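Side-chain contact in Lpg2148(MvcA) (Legionella pneumophila subsp. pneumophila str. Philadelphia 1, PDB 6K11), which is a Legionella effector that probably regulates the host ubiquitin-conjugating enzyme UBE2N through deamidase-mediated deubiquitination: residues A[117-122]-A[334-339]. Numbering follows the deposited sequence.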
ATOM      1  N   SER A 117     -12.979 -17.881 -23.094  1.00 57.70           N
ATOM      2  CA  SER A 117     -14.296 -17.296 -22.900  1.00 60.90           C
ATOM      3  C   SER A 117     -14.360 -16.256 -21.789  1.00 59.40           C
ATOM      4  O   SER A 117     -15.450 -15.738 -21.512  1.00 57.14           O
ATOM      5  CB  SER A 117     -15.314 -18.408 -22.617  1.00 63.62           C
ATOM      6  OG  SER A 117     -16.637 -17.902 -22.630  1.00 69.88           O
ATOM      7  N   THR A 118     -13.243 -15.921 -21.145  1.00 53.92           N
ATOM      8  CA  THR A 118     -13.311 -15.060 -19.972  1.00 52.74           C
ATOM      9  C   THR A 118     -12.100 -14.133 -19.889  1.00 48.11           C
ATOM     10  O   THR A 118     -11.001 -14.464 -20.348  1.00 46.90           O
ATOM     11  CB  THR A 118     -13.431 -15.900 -18.691  1.00 54.95           C
ATOM     12  OG1 THR A 118     -13.827 -15.058 -17.601  1.00 60.32           O
ATOM     13  CG2 THR A 118     -12.116 -16.574 -18.357  1.00 56.10           C
ATOM     14  N   ASN A 119     -12.330 -12.951 -19.318  1.00 44.93           N
ATOM     15  CA  ASN A 119     -11.286 -11.979 -19.006  1.00 45.90           C
ATOM     16  C   ASN A 119     -11.341 -11.714 -17.513  1.00 41.45           C
ATOM     17  O   ASN A 119     -12.385 -11.299 -16.999  1.00 44.90           O
ATOM     18  CB  ASN A 119     -11.476 -10.675 -19.779  1.00 41.79           C
ATOM     19  CG  ASN A 119     -11.474 -10.885 -21.264  1.00 42.49           C
ATOM     20  OD1 ASN A 119     -10.423 -10.981 -21.890  1.00 45.12           O
ATOM     21  ND2 ASN A 119     -12.667 -10.973 -21.843  1.00 47.86           N
ATOM     22  N   LEU A 120     -10.228 -11.947 -16.825  1.00 40.33           N
ATOM     23  CA  LEU A 120     -10.192 -11.952 -15.367  1.00 37.38           C
ATOM     24  C   LEU A 120      -9.266 -10.862 -14.850  1.00 37.09           C
ATOM     25  O   LEU A 120      -8.169 -10.658 -15.383  1.00 34.57           O
ATOM     26  CB  LEU A 120      -9.711 -13.308 -14.836  1.00 37.74           C
ATOM     27  CG  LEU A 120     -10.605 -14.511 -15.146  1.00 42.26           C
ATOM     28  CD1 LEU A 120      -9.889 -15.816 -14.824  1.00 44.16           C
ATOM     29  CD2 LEU A 120     -11.902 -14.390 -14.370  1.00 43.95           C
ATOM     30  N   LEU A 121      -9.707 -10.183 -13.797  1.00 36.01           N
ATOM     31  CA  LEU A 121      -8.890  -9.222 -13.064  1.00 38.61           C
ATOM     32  C   LEU A 121      -8.769  -9.716 -11.631  1.00 37.01           C
ATOM     33  O   LEU A 121      -9.783  -9.972 -10.970  1.00 37.13           O
ATOM     34  CB  LEU A 121      -9.502  -7.818 -13.098  1.00 36.19           C
ATOM     35  CG  LEU A 121      -8.817  -6.760 -12.216  1.00 38.20           C
ATOM     36  CD1 LEU A 121      -7.417  -6.455 -12.729  1.00 36.77           C
ATOM     37  CD2 LEU A 121      -9.628  -5.476 -12.153  1.00 39.05           C
ATOM     38  N   ILE A 122      -7.539  -9.863 -11.162  1.00 35.97           N
ATOM     39  CA  ILE A 122      -7.256 -10.261  -9.789  1.00 35.00           C
ATOM     40  C   ILE A 122      -6.560  -9.098  -9.100  1.00 36.07           C
ATOM     41  O   ILE A 122      -5.614  -8.519  -9.649  1.00 33.33           O
ATOM     42  CB  ILE A 122      -6.383 -11.524  -9.731  1.00 36.87           C
ATOM     43  CG1 ILE A 122      -6.884 -12.584 -10.715  1.00 38.22           C
ATOM     44  CG2 ILE A 122      -6.316 -12.050  -8.295  1.00 36.96           C
ATOM     45  CD1 ILE A 122      -5.873 -13.692 -10.935  1.00 41.54           C
ATOM     46  N   ILE A 334     -14.060  -9.223 -16.291  1.00 42.97           N
ATOM     47  CA  ILE A 334     -13.948  -7.916 -16.925  1.00 43.98           C
ATOM     48  C   ILE A 334     -14.765  -7.954 -18.209  1.00 44.63           C
ATOM     49  O   ILE A 334     -14.738  -8.954 -18.934  1.00 43.29           O
ATOM     50  CB  ILE A 334     -12.464  -7.580 -17.225  1.00 46.19           C
ATOM     51  CG1 ILE A 334     -11.747  -6.949 -16.017  1.00 44.74           C
ATOM     52  CG2 ILE A 334     -12.292  -6.746 -18.493  1.00 44.38           C
ATOM     53  CD1 ILE A 334     -12.625  -6.445 -14.944  1.00 44.07           C
ATOM     54  N   ASN A 335     -15.483  -6.870 -18.497  1.00 40.12           N
ATOM     55  CA  ASN A 335     -16.098  -6.698 -19.807  1.00 40.75           C
ATOM     56  C   ASN A 335     -15.161  -5.884 -20.691  1.00 39.28           C
ATOM     57  O   ASN A 335     -15.039  -4.669 -20.484  1.00 40.81           O
ATOM     58  CB  ASN A 335     -17.454  -6.000 -19.675  1.00 40.15           C
ATOM     59  CG  ASN A 335     -18.108  -5.722 -21.027  1.00 42.76           C
ATOM     60  OD1 ASN A 335     -17.581  -6.080 -22.084  1.00 46.13           O
ATOM     61  ND2 ASN A 335     -19.269  -5.094 -20.992  1.00 49.79           N
ATOM     62  N   PRO A 336     -14.502  -6.489 -21.683  1.00 39.69           N
ATOM     63  CA  PRO A 336     -13.511  -5.733 -22.467  1.00 41.78           C
ATOM     64  C   PRO A 336     -14.086  -4.558 -23.223  1.00 44.07           C
ATOM     65  O   PRO A 336     -13.366  -3.573 -23.432  1.00 40.04           O
ATOM     66  CB  PRO A 336     -12.947  -6.786 -23.432  1.00 41.80           C
ATOM     67  CG  PRO A 336     -13.210  -8.079 -22.786  1.00 45.11           C
ATOM     68  CD  PRO A 336     -14.524  -7.913 -22.060  1.00 40.32           C
ATOM     69  N   GLU A 337     -15.352  -4.621 -23.657  1.00 43.23           N
ATOM     70  CA  GLU A 337     -15.929  -3.495 -24.392  1.00 42.99           C
ATOM     71  C   GLU A 337     -16.025  -2.269 -23.510  1.00 37.83           C
ATOM     72  O   GLU A 337     -15.762  -1.148 -23.959  1.00 38.25           O
ATOM     73  CB  GLU A 337     -17.315  -3.847 -24.944  1.00 45.07           C
ATOM     74  CG  GLU A 337     -17.372  -5.075 -25.845  1.00 50.88           C
ATOM     75  CD  GLU A 337     -16.368  -5.094 -27.003  1.00 64.06           C
ATOM     76  OE1 GLU A 337     -16.253  -6.187 -27.626  1.00 71.97           O
ATOM     77  OE2 GLU A 337     -15.740  -4.055 -27.335  1.00 58.83           O
ATOM     78  N   LEU A 338     -16.438  -2.465 -22.259  1.00 36.82           N
ATOM     79  CA  LEU A 338     -16.538  -1.358 -21.318  1.00 38.66           C
ATOM     80  C   LEU A 338     -15.157  -0.803 -20.972  1.00 38.07           C
ATOM     81  O   LEU A 338     -14.970   0.419 -20.929  1.00 36.47           O
ATOM     82  CB  LEU A 338     -17.268  -1.820 -20.057  1.00 42.01           C
ATOM     83  CG  LEU A 338     -17.369  -0.842 -18.893  1.00 43.08           C
ATOM     84  CD1 LEU A 338     -17.924   0.506 -19.355  1.00 46.23           C
ATOM     85  CD2 LEU A 338     -18.249  -1.439 -17.815  1.00 48.34           C
ATOM     86  N   ALA A 339     -14.181  -1.687 -20.722  1.00 38.01           N
ATOM     87  CA  ALA A 339     -12.821  -1.243 -20.401  1.00 37.64           C
ATOM     88  C   ALA A 339     -12.216  -0.430 -21.547  1.00 34.81           C
ATOM     89  O   ALA A 339     -11.623   0.633 -21.321  1.00 33.98           O
ATOM     90  CB  ALA A 339     -11.937  -2.450 -20.067  1.00 36.12           C
TER
HETATM   91  O   HOH W   1     -15.111 -11.362 -20.155  1.00 51.64           O
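Ile334 N donates to Asn119 O over 2.8 Å, a moderately bent bond (148° at the hydrogen) that ties the chain between strand 325-333 and helix 336-351 to the chain leading into strand 120-129. Next to it, a water extends the pairing through a side chain: it accepts from Asn119 ND2 at 3.0 Å and donates to Ile334 O at 2.7 Å. Asparagine suits this buried place because its amide serves two directions, ND2 giving to the water while OD1 accepts from Gln240 N, which fixes the rotation of the group. With CG anti to its own carbonyl carbon (chi1 -59°), the amide reaches Pro336, whose ring carbon CG comes within 3.1 Å of Asn119 ND2, a tight packing contact. Two residues along from Asn119, Leu121 CB lies 3.8 Å from Ile334 CG1, a contact between two methylene groups, which suits leucine and isoleucine in this buried apolar spot. Proline, lacking an N-H, fits the first turn of helix 336-351; before it, the N-cap Asn335 accepts Glu337 N on OD1 at 3.1 Å, from above its carbonyl plane. The contact thus lies where the antiparallel sheet's strand 325-333 gives way to helix 336-351, with helix 71-83 packing on Leu121 and Ile334, and Tyr237 of strand 228-238 touching Asn119 and Ile334.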